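Local atomic coordinates of triabin (Triatoma pallidipennis, PDB entry 1AVG), a protein that inhibits thrombin by forming a non-covalent one-to-one complex with it, suppressing thrombin-mediated fibrin formation and thrombin-induced platelet aggregation while barely affecting its amidolytic activity. Residues 56-61 and 119-124. Residues are numbered along the deposited sequence; the frame is centred on the assembly and turned at random.
Sequences IGYNKF and PKEDRY. Unlike the reference sequence in segment 119-124: Arg123 (reference Asp).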
loop_
_atom_site.group_PDB
_atom_site.type_symbol
_atom_site.label_atom_id
_atom_site.label_comp_id
_atom_site.label_asym_id
_atom_site.label_seq_id
_atom_site.Cartn_x
_atom_site.Cartn_y
_atom_site.Cartn_z
ATOM N N ILE C 56 2.868 -22.464 -9.879
ATOM C CA ILE C 56 1.683 -22.507 -10.732
ATOM C C ILE C 56 1.656 -21.386 -11.766
ATOM O O ILE C 56 2.081 -20.261 -11.481
ATOM C CB ILE C 56 0.421 -22.351 -9.876
ATOM C CG1 ILE C 56 0.428 -23.365 -8.735
ATOM C CG2 ILE C 56 -0.812 -22.539 -10.722
ATOM C CD1 ILE C 56 -0.062 -22.807 -7.414
ATOM N N GLY C 57 1.170 -21.708 -12.961
ATOM C CA GLY C 57 1.031 -20.731 -14.035
ATOM C C GLY C 57 2.243 -20.372 -14.873
ATOM O O GLY C 57 2.183 -19.438 -15.693
ATOM N N TYR C 58 3.342 -21.099 -14.685
ATOM C CA TYR C 58 4.556 -20.819 -15.436
ATOM C C TYR C 58 4.555 -21.625 -16.721
ATOM O O TYR C 58 4.947 -22.786 -16.746
ATOM C CB TYR C 58 5.794 -21.137 -14.601
ATOM C CG TYR C 58 7.074 -20.537 -15.134
ATOM C CD1 TYR C 58 7.114 -19.227 -15.605
ATOM C CD2 TYR C 58 8.253 -21.279 -15.153
ATOM C CE1 TYR C 58 8.296 -18.671 -16.081
ATOM C CE2 TYR C 58 9.437 -20.738 -15.625
ATOM C CZ TYR C 58 9.455 -19.435 -16.087
ATOM O OH TYR C 58 10.632 -18.905 -16.564
ATOM N N ASN C 59 4.128 -20.973 -17.793
ATOM C CA ASN C 59 4.033 -21.566 -19.127
ATOM C C ASN C 59 5.264 -22.297 -19.660
ATOM O O ASN C 59 5.166 -23.014 -20.655
ATOM C CB ASN C 59 3.608 -20.491 -20.132
ATOM C CG ASN C 59 4.362 -19.183 -19.938
ATOM O OD1 ASN C 59 5.593 -19.141 -20.007
ATOM N ND2 ASN C 59 3.627 -18.120 -19.644
ATOM N N LYS C 60 6.415 -22.124 -19.018
ATOM C CA LYS C 60 7.639 -22.786 -19.471
ATOM C C LYS C 60 7.769 -24.233 -18.973
ATOM O O LYS C 60 8.579 -24.995 -19.504
ATOM C CB LYS C 60 8.870 -21.983 -19.042
ATOM C CG LYS C 60 8.815 -20.511 -19.417
ATOM C CD LYS C 60 9.465 -20.218 -20.756
ATOM C CE LYS C 60 10.987 -20.226 -20.643
ATOM N NZ LYS C 60 11.658 -19.822 -21.915
ATOM N N PHE C 61 6.968 -24.609 -17.975
ATOM C CA PHE C 61 7.007 -25.954 -17.397
ATOM C C PHE C 61 5.881 -26.874 -17.874
ATOM O O PHE C 61 4.768 -26.432 -18.146
ATOM C CB PHE C 61 6.938 -25.881 -15.864
ATOM C CG PHE C 61 8.136 -25.243 -15.217
ATOM C CD1 PHE C 61 9.395 -25.333 -15.793
ATOM C CD2 PHE C 61 7.997 -24.549 -14.025
ATOM C CE1 PHE C 61 10.496 -24.737 -15.187
ATOM C CE2 PHE C 61 9.092 -23.953 -13.413
ATOM C CZ PHE C 61 10.342 -24.046 -13.996
ATOM N N PRO C 119 18.922 -18.693 -21.981
ATOM C CA PRO C 119 19.362 -18.185 -20.679
ATOM C C PRO C 119 18.908 -16.767 -20.309
ATOM O O PRO C 119 18.480 -15.990 -21.166
ATOM C CB PRO C 119 20.879 -18.270 -20.794
ATOM C CG PRO C 119 21.103 -17.913 -22.214
ATOM C CD PRO C 119 20.046 -18.720 -22.933
ATOM N N LYS C 120 19.037 -16.456 -19.016
ATOM C CA LYS C 120 18.692 -15.164 -18.429
ATOM C C LYS C 120 17.202 -14.838 -18.408
ATOM O O LYS C 120 16.583 -14.646 -19.450
ATOM C CB LYS C 120 19.467 -14.031 -19.116
ATOM C CG LYS C 120 19.355 -12.670 -18.418
ATOM C CD LYS C 120 20.166 -12.628 -17.116
ATOM C CE LYS C 120 19.951 -11.330 -16.326
ATOM N NZ LYS C 120 20.203 -10.073 -17.089
ATOM N N GLU C 121 16.637 -14.751 -17.206
ATOM C CA GLU C 121 15.226 -14.415 -17.033
ATOM C C GLU C 121 14.988 -14.017 -15.570
ATOM O O GLU C 121 15.125 -14.840 -14.663
ATOM C CB GLU C 121 14.349 -15.597 -17.434
ATOM C CG GLU C 121 12.966 -15.202 -17.923
ATOM C CD GLU C 121 12.111 -16.398 -18.309
ATOM O OE1 GLU C 121 12.569 -17.233 -19.125
ATOM O OE2 GLU C 121 10.974 -16.495 -17.795
ATOM N N ASP C 122 14.669 -12.743 -15.352
ATOM C CA ASP C 122 14.457 -12.206 -14.009
ATOM C C ASP C 122 13.030 -11.782 -13.763
ATOM O O ASP C 122 12.422 -11.092 -14.582
ATOM C CB ASP C 122 15.346 -10.986 -13.771
ATOM C CG ASP C 122 16.812 -11.268 -14.002
ATOM O OD1 ASP C 122 17.177 -11.625 -15.139
ATOM O OD2 ASP C 122 17.601 -11.110 -13.050
ATOM N N ARG C 123 12.523 -12.111 -12.585
ATOM C CA ARG C 123 11.164 -11.748 -12.246
ATOM C C ARG C 123 10.964 -11.743 -10.730
ATOM O O ARG C 123 11.491 -12.599 -10.016
ATOM C CB ARG C 123 10.204 -12.711 -12.952
ATOM C CG ARG C 123 8.725 -12.374 -12.855
ATOM C CD ARG C 123 7.930 -13.246 -13.822
ATOM N NE ARG C 123 6.500 -13.296 -13.515
ATOM C CZ ARG C 123 5.608 -13.995 -14.215
ATOM N NH1 ARG C 123 5.988 -14.710 -15.270
ATOM N NH2 ARG C 123 4.330 -13.984 -13.858
ATOM N N TYR C 124 10.284 -10.710 -10.242
ATOM C CA TYR C 124 9.989 -10.568 -8.820
ATOM C C TYR C 124 8.771 -11.432 -8.532
ATOM O O TYR C 124 7.701 -11.220 -9.105
ATOM C CB TYR C 124 9.714 -9.098 -8.473
ATOM C CG TYR C 124 10.910 -8.177 -8.683
ATOM C CD1 TYR C 124 11.901 -8.050 -7.709
ATOM C CD2 TYR C 124 11.050 -7.445 -9.858
ATOM C CE1 TYR C 124 13.006 -7.215 -7.908
ATOM C CE2 TYR C 124 12.146 -6.605 -10.064
ATOM C CZ TYR C 124 13.121 -6.494 -9.091
ATOM O OH TYR C 124 14.206 -5.664 -9.314
#
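In the lipocalin-like beta-barrel of triabin, the type I beta turn Tyr58 to Phe61, in the loop between strands 51-56 and 66-71, is tied by side chains alone to residue Glu121, just ahead of strand 122-128. The backbones stay well apart, with the CA atoms of Lys60 and Glu121 separated by 11.6 Å, and the gap is spanned by Tyr58 and Glu121 reaching toward each other from the two sides. With CG anti to the backbone N (chi1 -164°), the Tyr58 ring is carried toward Glu121, whose chain is straight at chi2 (-180°). The Tyr58 hydroxyl OH donates a hydrogen bond of 2.7 Å to Glu121 OE2. This oxygen lies at the ring edge, near the ring plane, yet the hydroxyl meets it from above the carboxylate, 49° out of that plane. Within the turn, Lys60 CG lies 3.6 Å above the plane of the Tyr58 ring, displaced toward its rim. His29 stacks on the same tyrosine, and Arg111 makes a cation-pi contact with it. The Lys60 chain kinks in its middle, and its CE comes nearest to the other carboxylate oxygen, Glu121 OE1, at 3.7 Å; Lys60 NZ is slightly farther from Glu121 OE1, at 3.9 Å, in a long and so probably weak salt bridge.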